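Local coordinates for CBS domain-containing protein CBSX1, chloroplastic (Arabidopsis thaliana, PDB 4GQW) that probably regulates thioredoxin in the chloroplast through a pair of CBS domains, modules that in many relatives bind adenosine nucleotides, at residues K21-V26 / I44-K49; P95-E100 / P120-D125; K115-P120 / I132-V137. One frame throughout, in Å; residues are numbered along the deposited sequence.

The three contacts come from the two CBS repeats of one chain. Interaction 1 lies in the first repeat and closes along the chain before interaction 2 opens. Interactions 2 and 3 belong to the second repeat, and their segments alternate in sequence. They share Pro120 and strand 118-122. Their centres lie about 13 Å apart. The centre of interaction 1 is about 17 Å from that of interaction 2 and about 22 Å from that of interaction 3. Interactions 1 and 2 touch lightly, where Lys49 CE packs on Asp125 O. Together interactions 2 and 3 tie strands 98-99, 118-122 and 128-133 into one sheet, and Arg117 and Arg134 of interaction 3 face the second subunit.

Interaction 1: K21-V26 / I44-K49; sequences KPTTTV and IDEDWK
Lys21 and Pro22 pack against the carbonyl end of Ile44, and this is the tight part of the contact. Pro22 CD lies 3.2 Å from Ile44 O. The same oxygen receives a CA-H...O contact from Lys21 CA at 3.4 Å. Ile44 is buried. Its CD1 lies 3.4 Å above the plane of the Trp48 indole, over the ring centre, so the methyl covers one face of the indole within the same loop. Lys14 makes a cation-pi contact with the same indole.

Both segments are connections of the first CBS domain. Residues 21-24 form a type I turn that leads to helix 26-35, with Thr25 as its N-cap. Residues 45-48 form another type I turn, between the antiparallel strands 40-44 and 50-55. The Asp45 carboxylate bonds back to the loop's own backbone. Its OD2 accepts from Lys49 N at 2.7 Å, on the syn side of the carboxylate.

The outer side is looser and holds a single salt bridge. Lys21 NZ donates to Glu46 OE1 at 2.9 Å. It meets the syn side of the oxygen, 34° out of the carboxylate plane. The lysine chain is extended beyond CG. Glu46 bends at its second torsion (chi2 -62°), and the two side chains cross at about a right angle. Lys21 CD lies near both carboxylate oxygens, at 3.6 Å from Glu46 OE2. Beyond this, Thr23 adds only a distant methyl, with CG2 4.3 Å from Glu46 OE2. Glu46 and Thr23 are both exposed to solvent.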
ATOM      1  N   LYS A  21      10.851  14.649  -7.137  1.00100.05           N
ATOM      2  CA  LYS A  21      10.971  15.427  -8.364  1.00106.43           C
ATOM      3  C   LYS A  21      11.537  14.548  -9.474  1.00102.67           C
ATOM      4  O   LYS A  21      12.096  13.496  -9.195  1.00103.91           O
ATOM      5  CB  LYS A  21      11.851  16.651  -8.116  1.00101.46           C
ATOM      6  CG  LYS A  21      11.418  17.411  -6.877  1.00109.98           C
ATOM      7  CD  LYS A  21      12.027  18.794  -6.776  1.00116.50           C
ATOM      8  CE  LYS A  21      11.536  19.470  -5.508  1.00112.02           C
ATOM      9  NZ  LYS A  21      11.993  20.875  -5.380  1.00114.81           N
ATOM     10  N   PRO A  22      11.378  14.960 -10.743  1.00110.42           N
ATOM     11  CA  PRO A  22      11.942  14.146 -11.826  1.00108.43           C
ATOM     12  C   PRO A  22      13.466  14.079 -11.762  1.00122.03           C
ATOM     13  O   PRO A  22      14.072  13.217 -12.395  1.00121.89           O
ATOM     14  CB  PRO A  22      11.516  14.899 -13.091  1.00111.16           C
ATOM     15  CG  PRO A  22      10.356  15.712 -12.683  1.00114.06           C
ATOM     16  CD  PRO A  22      10.599  16.096 -11.262  1.00107.56           C
ATOM     17  N   THR A  23      14.075  14.990 -11.012  1.00123.04           N
ATOM     18  CA  THR A  23      15.523  15.029 -10.883  1.00120.09           C
ATOM     19  C   THR A  23      15.975  14.010  -9.851  1.00123.32           C
ATOM     20  O   THR A  23      17.152  13.655  -9.786  1.00122.91           O
ATOM     21  CB  THR A  23      15.999  16.422 -10.452  1.00114.76           C
ATOM     22  OG1 THR A  23      15.547  16.691  -9.118  1.00102.00           O
ATOM     23  CG2 THR A  23      15.442  17.474 -11.391  1.00120.23           C
ATOM     24  N   THR A  24      15.027  13.547  -9.042  1.00111.06           N
ATOM     25  CA  THR A  24      15.311  12.585  -7.986  1.00100.80           C
ATOM     26  C   THR A  24      15.831  11.281  -8.578  1.00104.63           C
ATOM     27  O   THR A  24      15.328  10.806  -9.599  1.00104.12           O
ATOM     28  CB  THR A  24      14.051  12.304  -7.140  1.00 99.23           C
ATOM     29  OG1 THR A  24      13.457  13.545  -6.741  1.00 99.92           O
ATOM     30  CG2 THR A  24      14.394  11.495  -5.908  1.00 93.80           C
ATOM     31  N   THR A  25      16.855  10.720  -7.945  1.00111.02           N
ATOM     32  CA  THR A  25      17.414   9.447  -8.381  1.00113.66           C
ATOM     33  C   THR A  25      16.585   8.304  -7.818  1.00105.19           C
ATOM     34  O   THR A  25      15.899   8.463  -6.810  1.00103.92           O
ATOM     35  CB  THR A  25      18.876   9.268  -7.925  1.00109.29           C
ATOM     36  OG1 THR A  25      18.907   8.865  -6.550  1.00117.37           O
ATOM     37  CG2 THR A  25      19.652  10.561  -8.091  1.00115.02           C
ATOM     38  N   VAL A  26      16.659   7.153  -8.476  1.00113.03           N
ATOM     39  CA  VAL A  26      15.925   5.968  -8.053  1.00112.61           C
ATOM     40  C   VAL A  26      16.343   5.562  -6.648  1.00115.20           C
ATOM     41  O   VAL A  26      15.530   5.084  -5.861  1.00121.69           O
ATOM     42  CB  VAL A  26      16.170   4.798  -9.025  1.00121.69           C
ATOM     43  CG1 VAL A  26      15.401   3.563  -8.588  1.00128.63           C
ATOM     44  CG2 VAL A  26      15.774   5.203 -10.435  1.00123.58           C
ATOM     45  N   ILE A  44       6.396  16.072  -8.672  1.00103.09           N
ATOM     46  CA  ILE A  44       6.169  17.482  -8.938  1.00 95.99           C
ATOM     47  C   ILE A  44       7.412  18.129  -9.522  1.00 98.81           C
ATOM     48  O   ILE A  44       8.514  17.592  -9.420  1.00103.23           O
ATOM     49  CB  ILE A  44       5.853  18.248  -7.650  1.00102.72           C
ATOM     50  CG1 ILE A  44       7.041  18.152  -6.689  1.00 95.44           C
ATOM     51  CG2 ILE A  44       4.589  17.709  -7.012  1.00 95.04           C
ATOM     52  CD1 ILE A  44       6.896  18.976  -5.442  1.00 99.04           C
ATOM     53  N   ASP A  45       7.228  19.300 -10.123  1.00 92.02           N
ATOM     54  CA  ASP A  45       8.358  20.098 -10.568  1.00102.02           C
ATOM     55  C   ASP A  45       8.788  21.063  -9.467  1.00105.42           C
ATOM     56  O   ASP A  45       8.437  20.882  -8.302  1.00 91.59           O
ATOM     57  CB  ASP A  45       8.054  20.829 -11.884  1.00106.45           C
ATOM     58  CG  ASP A  45       6.885  21.793 -11.780  1.00109.64           C
ATOM     59  OD1 ASP A  45       6.510  22.364 -12.825  1.00112.87           O
ATOM     60  OD2 ASP A  45       6.337  21.989 -10.676  1.00107.03           O
ATOM     61  N   GLU A  46       9.550  22.083  -9.836  1.00101.12           N
ATOM     62  CA  GLU A  46      10.081  23.020  -8.855  1.00101.22           C
ATOM     63  C   GLU A  46       9.025  24.037  -8.434  1.00112.84           C
ATOM     64  O   GLU A  46       9.127  24.656  -7.373  1.00104.53           O
ATOM     65  CB  GLU A  46      11.320  23.725  -9.410  1.00111.49           C
ATOM     66  CG  GLU A  46      12.362  22.785 -10.010  1.00112.20           C
ATOM     67  CD  GLU A  46      12.934  21.811  -9.002  1.00112.46           C
ATOM     68  OE1 GLU A  46      12.919  22.117  -7.793  1.00117.75           O
ATOM     69  OE2 GLU A  46      13.403  20.732  -9.421  1.00109.20           O
ATOM     70  N   ASP A  47       8.004  24.195  -9.269  1.00122.12           N
ATOM     71  CA  ASP A  47       6.900  25.102  -8.977  1.00126.51           C
ATOM     72  C   ASP A  47       5.753  24.354  -8.303  1.00116.96           C
ATOM     73  O   ASP A  47       4.620  24.833  -8.274  1.00113.36           O
ATOM     74  CB  ASP A  47       6.420  25.785 -10.260  1.00123.71           C
ATOM     75  CG  ASP A  47       7.501  26.626 -10.910  1.00130.31           C
ATOM     76  OD1 ASP A  47       7.648  26.558 -12.148  1.00135.46           O
ATOM     77  OD2 ASP A  47       8.203  27.357 -10.182  1.00130.06           O
ATOM     78  N   TRP A  48       6.067  23.177  -7.767  1.00105.60           N
ATOM     79  CA  TRP A  48       5.106  22.340  -7.047  1.00 97.07           C
ATOM     80  C   TRP A  48       3.881  21.936  -7.862  1.00108.14           C
ATOM     81  O   TRP A  48       2.812  21.686  -7.307  1.00105.58           O
ATOM     82  CB  TRP A  48       4.679  22.999  -5.735  1.00 97.80           C
ATOM     83  CG  TRP A  48       5.451  22.514  -4.558  1.00110.98           C
ATOM     84  CD1 TRP A  48       6.616  23.028  -4.074  1.00119.03           C
ATOM     85  CD2 TRP A  48       5.120  21.405  -3.718  1.00109.15           C
ATOM     86  NE1 TRP A  48       7.031  22.310  -2.979  1.00117.32           N
ATOM     87  CE2 TRP A  48       6.128  21.308  -2.741  1.00112.21           C
ATOM     88  CE3 TRP A  48       4.069  20.485  -3.697  1.00107.70           C
ATOM     89  CZ2 TRP A  48       6.115  20.329  -1.753  1.00113.38           C
ATOM     90  CZ3 TRP A  48       4.057  19.517  -2.716  1.00105.72           C
ATOM     91  CH2 TRP A  48       5.072  19.446  -1.757  1.00106.84           C
ATOM     92  N   LYS A  49       4.043  21.862  -9.176  1.00135.99           N
ATOM     93  CA  LYS A  49       2.971  21.389 -10.038  1.00 93.00           C
ATOM     94  C   LYS A  49       3.155  19.908 -10.347  1.00107.33           C
ATOM     95  O   LYS A  49       4.254  19.467 -10.683  1.00108.16           O
ATOM     96  CB  LYS A  49       2.925  22.204 -11.330  1.00105.35           C
ATOM     97  CG  LYS A  49       2.608  23.669 -11.111  1.00124.59           C
ATOM     98  CD  LYS A  49       2.485  24.418 -12.427  1.00138.27           C
ATOM     99  CE  LYS A  49       2.107  25.872 -12.187  1.00146.27           C
ATOM    100  NZ  LYS A  49       2.029  26.665 -13.442  1.00153.36           N
TER

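Interaction 2: P95-E100 / P120-D125; sequences PLVVEE and PVVDSD
Val98 and Val121 pair in parallel across a beta-alpha-beta crossover of the second CBS domain, in which strand 98-99 runs through helix 104-113 to strand 118-122. The pairing rests on two backbone bonds. Val98 N donates to Pro120 O at 2.9 Å with an N-H...O angle of 172°. Val122 N donates to Val98 O at 2.9 Å. The ladder stops at Pro120, which has no N-H to give. Its ring carbon CD instead sits 3.2 Å from Leu96 O.

The side chains divide between the two faces of the sheet. On one, Val98 and Val121 meet through their CG2 methyls at 3.6 Å. On the other, Val122 is held from two sides. Val97 CG1, anti to the backbone N (chi1 -173°), reaches Val122 CG2 at 3.6 Å, and the two side chains cross at about a right angle. Glu99 bends at its second torsion (chi2 78°), which turns its carboxylate back so that OE2 lies 3.5 Å from Val122 CG2. The Pro95 and Pro120 rings touch CG to CG at 3.9 Å. Past the strand, Asp123 OD1 accepts from Asp125 N in an Asx turn, and also from Lys127 N.

Strand 98-99 is an outermost strand of its sheet within this chain. Strand 128-133 lies on the other side of strand 118-122, and its Ile132 packs on both Val98 and Val121. On the proline side, Pro95, Val97 and Pro120 rest on Leu50 of strand 50-55, which belongs to the first repeat.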
ATOM      1  N   PRO A  95      -1.209  11.716 -14.280  1.00120.67           N
ATOM      2  CA  PRO A  95      -2.220  10.789 -13.771  1.00123.98           C
ATOM      3  C   PRO A  95      -3.600  11.431 -13.751  1.00133.53           C
ATOM      4  O   PRO A  95      -3.752  12.584 -14.151  1.00138.67           O
ATOM      5  CB  PRO A  95      -1.759  10.548 -12.337  1.00121.51           C
ATOM      6  CG  PRO A  95      -1.109  11.820 -11.960  1.00125.36           C
ATOM      7  CD  PRO A  95      -0.390  12.280 -13.195  1.00124.35           C
ATOM      8  N   LEU A  96      -4.589  10.680 -13.278  1.00151.19           N
ATOM      9  CA  LEU A  96      -5.944  11.189 -13.112  1.00 93.27           C
ATOM     10  C   LEU A  96      -6.044  11.989 -11.824  1.00 85.88           C
ATOM     11  O   LEU A  96      -5.537  11.570 -10.789  1.00 94.14           O
ATOM     12  CB  LEU A  96      -6.928  10.032 -13.092  1.00 87.94           C
ATOM     13  CG  LEU A  96      -6.655   9.062 -14.238  1.00 92.18           C
ATOM     14  CD1 LEU A  96      -7.545   7.844 -14.109  1.00 98.64           C
ATOM     15  CD2 LEU A  96      -6.877   9.759 -15.559  1.00 72.03           C
ATOM     16  N   VAL A  97      -6.704  13.140 -11.895  1.00102.45           N
ATOM     17  CA  VAL A  97      -6.601  14.138 -10.838  1.00 97.17           C
ATOM     18  C   VAL A  97      -7.961  14.622 -10.338  1.00 97.55           C
ATOM     19  O   VAL A  97      -8.927  14.679 -11.098  1.00 86.70           O
ATOM     20  CB  VAL A  97      -5.791  15.361 -11.339  1.00 85.74           C
ATOM     21  CG1 VAL A  97      -5.533  16.334 -10.216  1.00 90.70           C
ATOM     22  CG2 VAL A  97      -4.471  14.916 -11.947  1.00 79.15           C
ATOM     23  N   VAL A  98      -8.026  14.960  -9.050  1.00 98.55           N
ATOM     24  CA  VAL A  98      -9.187  15.640  -8.482  1.00 93.97           C
ATOM     25  C   VAL A  98      -8.792  16.981  -7.855  1.00 97.01           C
ATOM     26  O   VAL A  98      -7.603  17.282  -7.705  1.00102.19           O
ATOM     27  CB  VAL A  98      -9.885  14.773  -7.421  1.00 89.73           C
ATOM     28  CG1 VAL A  98     -10.159  13.383  -7.973  1.00 83.20           C
ATOM     29  CG2 VAL A  98      -9.032  14.681  -6.172  1.00 85.12           C
ATOM     30  N   GLU A  99      -9.791  17.784  -7.496  1.00 94.55           N
ATOM     31  CA  GLU A  99      -9.557  19.074  -6.843  1.00 98.90           C
ATOM     32  C   GLU A  99      -9.960  19.035  -5.373  1.00100.42           C
ATOM     33  O   GLU A  99     -10.489  18.037  -4.894  1.00 98.09           O
ATOM     34  CB  GLU A  99     -10.335  20.191  -7.543  1.00 98.42           C
ATOM     35  CG  GLU A  99      -9.535  20.974  -8.565  1.00 93.29           C
ATOM     36  CD  GLU A  99      -9.380  20.231  -9.870  1.00122.51           C
ATOM     37  OE1 GLU A  99     -10.189  19.319 -10.129  1.00131.98           O
ATOM     38  OE2 GLU A  99      -8.453  20.563 -10.637  1.00130.15           O
ATOM     39  N   GLU A 100      -9.705  20.127  -4.660  1.00104.97           N
ATOM     40  CA  GLU A 100     -10.100  20.238  -3.259  1.00104.71           C
ATOM     41  C   GLU A 100     -11.613  20.378  -3.130  1.00105.41           C
ATOM     42  O   GLU A 100     -12.231  19.769  -2.257  1.00103.02           O
ATOM     43  CB  GLU A 100      -9.409  21.427  -2.582  1.00 94.32           C
ATOM     44  CG  GLU A 100      -7.933  21.222  -2.293  1.00 98.88           C
ATOM     45  CD  GLU A 100      -7.389  22.223  -1.290  1.00107.56           C
ATOM     46  OE1 GLU A 100      -6.625  23.123  -1.698  1.00113.09           O
ATOM     47  OE2 GLU A 100      -7.715  22.105  -0.090  1.00113.36           O
ATOM     48  N   PRO A 120      -4.345  12.067  -6.879  1.00 99.99           N
ATOM     49  CA  PRO A 120      -3.725  13.358  -6.567  1.00104.47           C
ATOM     50  C   PRO A 120      -4.733  14.506  -6.555  1.00 93.75           C
ATOM     51  O   PRO A 120      -5.652  14.555  -7.380  1.00 91.59           O
ATOM     52  CB  PRO A 120      -2.707  13.540  -7.700  1.00108.29           C
ATOM     53  CG  PRO A 120      -3.200  12.667  -8.797  1.00108.39           C
ATOM     54  CD  PRO A 120      -3.818  11.489  -8.123  1.00103.06           C
ATOM     55  N   VAL A 121      -4.551  15.421  -5.608  1.00 87.54           N
ATOM     56  CA  VAL A 121      -5.440  16.560  -5.448  1.00 82.16           C
ATOM     57  C   VAL A 121      -4.692  17.847  -5.739  1.00 94.77           C
ATOM     58  O   VAL A 121      -3.720  18.181  -5.053  1.00 95.32           O
ATOM     59  CB  VAL A 121      -5.999  16.646  -4.019  1.00 86.65           C
ATOM     60  CG1 VAL A 121      -7.074  17.714  -3.945  1.00 91.32           C
ATOM     61  CG2 VAL A 121      -6.561  15.305  -3.592  1.00 78.67           C
ATOM     62  N   VAL A 122      -5.149  18.569  -6.757  1.00 92.66           N
ATOM     63  CA  VAL A 122      -4.519  19.828  -7.119  1.00 98.42           C
ATOM     64  C   VAL A 122      -5.441  21.015  -6.882  1.00106.33           C
ATOM     65  O   VAL A 122      -6.595  20.853  -6.484  1.00103.62           O
ATOM     66  CB  VAL A 122      -4.056  19.837  -8.586  1.00101.24           C
ATOM     67  CG1 VAL A 122      -3.151  18.646  -8.861  1.00 92.19           C
ATOM     68  CG2 VAL A 122      -5.252  19.838  -9.520  1.00 90.33           C
ATOM     69  N   ASP A 123      -4.921  22.213  -7.123  1.00109.61           N
ATOM     70  CA  ASP A 123      -5.714  23.424  -6.982  1.00110.38           C
ATOM     71  C   ASP A 123      -6.032  24.043  -8.336  1.00118.44           C
ATOM     72  O   ASP A 123      -5.894  23.396  -9.372  1.00122.64           O
ATOM     73  CB  ASP A 123      -5.026  24.439  -6.056  1.00114.01           C
ATOM     74  CG  ASP A 123      -3.648  24.865  -6.547  1.00116.86           C
ATOM     75  OD1 ASP A 123      -3.332  24.692  -7.743  1.00116.62           O
ATOM     76  OD2 ASP A 123      -2.877  25.401  -5.723  1.00128.86           O
ATOM     77  N   SER A 124      -6.442  25.305  -8.317  1.00122.08           N
ATOM     78  CA  SER A 124      -6.883  25.989  -9.525  1.00116.39           C
ATOM     79  C   SER A 124      -5.724  26.274 -10.474  1.00116.45           C
ATOM     80  O   SER A 124      -5.933  26.536 -11.657  1.00118.03           O
ATOM     81  CB  SER A 124      -7.596  27.293  -9.160  1.00113.81           C
ATOM     82  OG  SER A 124      -7.684  27.448  -7.753  1.00105.17           O
ATOM     83  N   ASP A 125      -4.504  26.211  -9.954  1.00118.02           N
ATOM     84  CA  ASP A 125      -3.327  26.545 -10.744  1.00128.87           C
ATOM     85  C   ASP A 125      -2.507  25.318 -11.137  1.00132.59           C
ATOM     86  O   ASP A 125      -1.444  25.439 -11.745  1.00136.20           O
ATOM     87  CB  ASP A 125      -2.460  27.560  -9.997  1.00130.47           C
ATOM     88  CG  ASP A 125      -3.103  28.930  -9.929  1.00130.93           C
ATOM     89  OD1 ASP A 125      -2.808  29.767 -10.809  1.00130.72           O
ATOM     90  OD2 ASP A 125      -3.910  29.172  -9.005  1.00125.89           O
TER

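Interaction 3: K115-P120 / I132-V137; sequences KYRRLP and ITRGNV
Leu119 and Ile132 form an antiparallel hydrogen-bonded pair, with Leu119 N to Ile132 O and Ile132 N to Leu119 O both at 2.9 Å. Arg118 and Thr133 are the next, non-hydrogen-bonded pair. After it Arg134 N donates to Arg117 O at 2.9 Å, in the carbonyl plane, as the strand gives way to a helix. Leu119 CB packs on Ile132 CG2 at 3.7 Å. On the opposite face, Arg118 CG meets Thr133 CG2 at 4.0 Å.

This is the hairpin of strands 118-122 and 128-133 in the second CBS domain, followed directly by helix 134-142. Thr133 is the N-cap of that helix, and its OG1 accepts from Asn136 N.

Arg134 carries most of the side-chain contact. Its CG lies anti to the backbone N (chi1 -174°), and the chain bends at chi3, which lays the guanidinium beside segment 115-117. Arg117 CG sits 3.6 Å above the guanidinium plane, over its centre. NH2 gives a weak bond to Tyr116 O at 3.0 Å, and NE a weak one to Leu111 O. The two guanidinium planes are turned 60° apart, and both groups approach the second subunit. There Asp56 of the second subunit forms a salt bridge with Arg117 NE and a long, weak ion pair with Arg134 NH1. With an alanine here the guanidinium is gone; Tyr116 O would probably lose a weak donor, Arg117 CG the flat group it rests on, and Asp56 of the second subunit a weak positive neighbour. Arg117 also packs on Tyr57 of the second subunit, and Arg134 on its Leu62.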
ATOM      1  N   LYS A 115      -9.480   0.402  -9.933  1.00108.01           N
ATOM      2  CA  LYS A 115      -8.387  -0.233  -9.214  1.00119.85           C
ATOM      3  C   LYS A 115      -7.445   0.810  -8.625  1.00115.41           C
ATOM      4  O   LYS A 115      -6.402   0.472  -8.069  1.00121.38           O
ATOM      5  CB  LYS A 115      -7.618  -1.175 -10.144  1.00136.39           C
ATOM      6  CG  LYS A 115      -8.432  -2.368 -10.628  1.00145.15           C
ATOM      7  CD  LYS A 115      -7.749  -3.090 -11.784  1.00145.83           C
ATOM      8  CE  LYS A 115      -8.546  -4.316 -12.211  1.00139.94           C
ATOM      9  NZ  LYS A 115      -7.921  -4.996 -13.377  1.00135.60           N
ATOM     10  N   TYR A 116      -7.813   2.081  -8.750  1.00102.28           N
ATOM     11  CA  TYR A 116      -7.002   3.154  -8.186  1.00105.11           C
ATOM     12  C   TYR A 116      -7.246   3.288  -6.690  1.00104.64           C
ATOM     13  O   TYR A 116      -8.388   3.364  -6.242  1.00103.96           O
ATOM     14  CB  TYR A 116      -7.288   4.489  -8.879  1.00 95.56           C
ATOM     15  CG  TYR A 116      -7.015   4.486 -10.363  1.00102.27           C
ATOM     16  CD1 TYR A 116      -5.733   4.669 -10.856  1.00107.79           C
ATOM     17  CD2 TYR A 116      -8.043   4.305 -11.274  1.00103.86           C
ATOM     18  CE1 TYR A 116      -5.484   4.667 -12.216  1.00105.47           C
ATOM     19  CE2 TYR A 116      -7.804   4.301 -12.632  1.00102.69           C
ATOM     20  CZ  TYR A 116      -6.525   4.482 -13.098  1.00102.46           C
ATOM     21  OH  TYR A 116      -6.285   4.478 -14.450  1.00108.04           O
ATOM     22  N   ARG A 117      -6.166   3.309  -5.919  1.00 96.45           N
ATOM     23  CA  ARG A 117      -6.265   3.551  -4.487  1.00104.38           C
ATOM     24  C   ARG A 117      -5.933   4.994  -4.151  1.00100.38           C
ATOM     25  O   ARG A 117      -6.334   5.498  -3.105  1.00109.80           O
ATOM     26  CB  ARG A 117      -5.330   2.624  -3.710  1.00124.32           C
ATOM     27  CG  ARG A 117      -5.838   1.206  -3.552  1.00135.91           C
ATOM     28  CD  ARG A 117      -5.018   0.470  -2.507  1.00142.50           C
ATOM     29  NE  ARG A 117      -5.546  -0.861  -2.238  1.00147.11           N
ATOM     30  CZ  ARG A 117      -4.911  -1.989  -2.534  1.00151.36           C
ATOM     31  NH1 ARG A 117      -3.714  -1.949  -3.103  1.00153.45           N
ATOM     32  NH2 ARG A 117      -5.469  -3.157  -2.254  1.00154.04           N
ATOM     33  N   ARG A 118      -5.189   5.657  -5.032  1.00 97.88           N
ATOM     34  CA  ARG A 118      -4.724   7.012  -4.755  1.00 98.36           C
ATOM     35  C   ARG A 118      -5.023   7.976  -5.894  1.00 97.02           C
ATOM     36  O   ARG A 118      -4.721   7.699  -7.054  1.00105.49           O
ATOM     37  CB  ARG A 118      -3.220   7.015  -4.484  1.00 98.89           C
ATOM     38  CG  ARG A 118      -2.764   5.990  -3.462  1.00114.44           C
ATOM     39  CD  ARG A 118      -1.286   6.149  -3.156  1.00125.20           C
ATOM     40  NE  ARG A 118      -0.519   4.955  -3.499  1.00132.75           N
ATOM     41  CZ  ARG A 118       0.667   4.979  -4.096  1.00135.75           C
ATOM     42  NH1 ARG A 118       1.222   6.138  -4.423  1.00133.12           N
ATOM     43  NH2 ARG A 118       1.299   3.847  -4.371  1.00138.33           N
ATOM     44  N   LEU A 119      -5.603   9.118  -5.549  1.00 88.63           N
ATOM     45  CA  LEU A 119      -5.845  10.181  -6.512  1.00 85.03           C
ATOM     46  C   LEU A 119      -5.211  11.482  -6.045  1.00 87.60           C
ATOM     47  O   LEU A 119      -5.488  11.951  -4.947  1.00 92.63           O
ATOM     48  CB  LEU A 119      -7.345  10.395  -6.717  1.00 89.00           C
ATOM     49  CG  LEU A 119      -8.126   9.312  -7.458  1.00 88.71           C
ATOM     50  CD1 LEU A 119      -9.578   9.732  -7.585  1.00 81.40           C
ATOM     51  CD2 LEU A 119      -7.518   9.073  -8.824  1.00 85.18           C
ATOM     52  N   PRO A 120      -4.345  12.067  -6.879  1.00 99.99           N
ATOM     53  CA  PRO A 120      -3.725  13.358  -6.567  1.00104.47           C
ATOM     54  C   PRO A 120      -4.733  14.506  -6.555  1.00 93.75           C
ATOM     55  O   PRO A 120      -5.652  14.555  -7.380  1.00 91.59           O
ATOM     56  CB  PRO A 120      -2.707  13.540  -7.700  1.00108.29           C
ATOM     57  CG  PRO A 120      -3.200  12.667  -8.797  1.00108.39           C
ATOM     58  CD  PRO A 120      -3.818  11.489  -8.123  1.00103.06           C
ATOM     59  N   ILE A 132      -5.885  12.131  -2.092  1.00 98.64           N
ATOM     60  CA  ILE A 132      -7.026  11.419  -1.526  1.00 92.01           C
ATOM     61  C   ILE A 132      -6.914   9.920  -1.793  1.00 97.48           C
ATOM     62  O   ILE A 132      -6.777   9.487  -2.937  1.00100.02           O
ATOM     63  CB  ILE A 132      -8.374  11.969  -2.060  1.00 94.73           C
ATOM     64  CG1 ILE A 132      -9.543  11.123  -1.548  1.00 94.56           C
ATOM     65  CG2 ILE A 132      -8.380  12.055  -3.577  1.00 85.71           C
ATOM     66  CD1 ILE A 132     -10.017  11.531  -0.179  1.00 90.32           C
ATOM     67  N   THR A 133      -6.955   9.125  -0.729  1.00105.65           N
ATOM     68  CA  THR A 133      -6.807   7.682  -0.866  1.00102.61           C
ATOM     69  C   THR A 133      -8.093   6.941  -0.536  1.00 95.07           C
ATOM     70  O   THR A 133      -9.057   7.529  -0.051  1.00 97.01           O
ATOM     71  CB  THR A 133      -5.670   7.132   0.020  1.00106.91           C
ATOM     72  OG1 THR A 133      -6.019   7.279   1.401  1.00118.29           O
ATOM     73  CG2 THR A 133      -4.375   7.870  -0.257  1.00 98.21           C
ATOM     74  N   ARG A 134      -8.098   5.644  -0.812  1.00 93.12           N
ATOM     75  CA  ARG A 134      -9.235   4.796  -0.500  1.00 99.58           C
ATOM     76  C   ARG A 134      -9.442   4.750   1.006  1.00103.37           C
ATOM     77  O   ARG A 134     -10.574   4.763   1.498  1.00103.30           O
ATOM     78  CB  ARG A 134      -8.987   3.392  -1.037  1.00 94.43           C
ATOM     79  CG  ARG A 134     -10.165   2.467  -0.892  1.00 98.65           C
ATOM     80  CD  ARG A 134      -9.911   1.179  -1.634  1.00107.45           C
ATOM     81  NE  ARG A 134      -9.830   1.395  -3.074  1.00104.97           N
ATOM     82  CZ  ARG A 134      -9.409   0.479  -3.938  1.00105.89           C
ATOM     83  NH1 ARG A 134      -9.024  -0.712  -3.501  1.00107.28           N
ATOM     84  NH2 ARG A 134      -9.367   0.752  -5.234  1.00100.12           N
ATOM     85  N   GLY A 135      -8.329   4.708   1.731  1.00 91.56           N
ATOM     86  CA  GLY A 135      -8.357   4.717   3.179  1.00 94.55           C
ATOM     87  C   GLY A 135      -8.933   6.009   3.709  1.00103.37           C
ATOM     88  O   GLY A 135      -9.599   6.017   4.740  1.00102.66           O
ATOM     89  N   ASN A 136      -8.674   7.105   3.003  1.00107.86           N
ATOM     90  CA  ASN A 136      -9.244   8.393   3.375  1.00 99.46           C
ATOM     91  C   ASN A 136     -10.759   8.371   3.245  1.00100.27           C
ATOM     92  O   ASN A 136     -11.469   8.965   4.055  1.00 98.40           O
ATOM     93  CB  ASN A 136      -8.664   9.518   2.517  1.00 85.45           C
ATOM     94  CG  ASN A 136      -7.181   9.699   2.724  1.00101.21           C
ATOM     95  OD1 ASN A 136      -6.458  10.105   1.817  1.00104.85           O
ATOM     96  ND2 ASN A 136      -6.716   9.393   3.929  1.00101.09           N
ATOM     97  N   VAL A 137     -11.250   7.682   2.222  1.00 95.95           N
ATOM     98  CA  VAL A 137     -12.684   7.569   1.999  1.00100.53           C
ATOM     99  C   VAL A 137     -13.317   6.707   3.076  1.00101.36           C
ATOM    100  O   VAL A 137     -14.369   7.054   3.616  1.00104.47           O
ATOM    101  CB  VAL A 137     -12.990   6.961   0.619  1.00 98.06           C
ATOM    102  CG1 VAL A 137     -14.477   6.693   0.476  1.00102.84           C
ATOM    103  CG2 VAL A 137     -12.509   7.891  -0.477  1.00 97.84           C
TER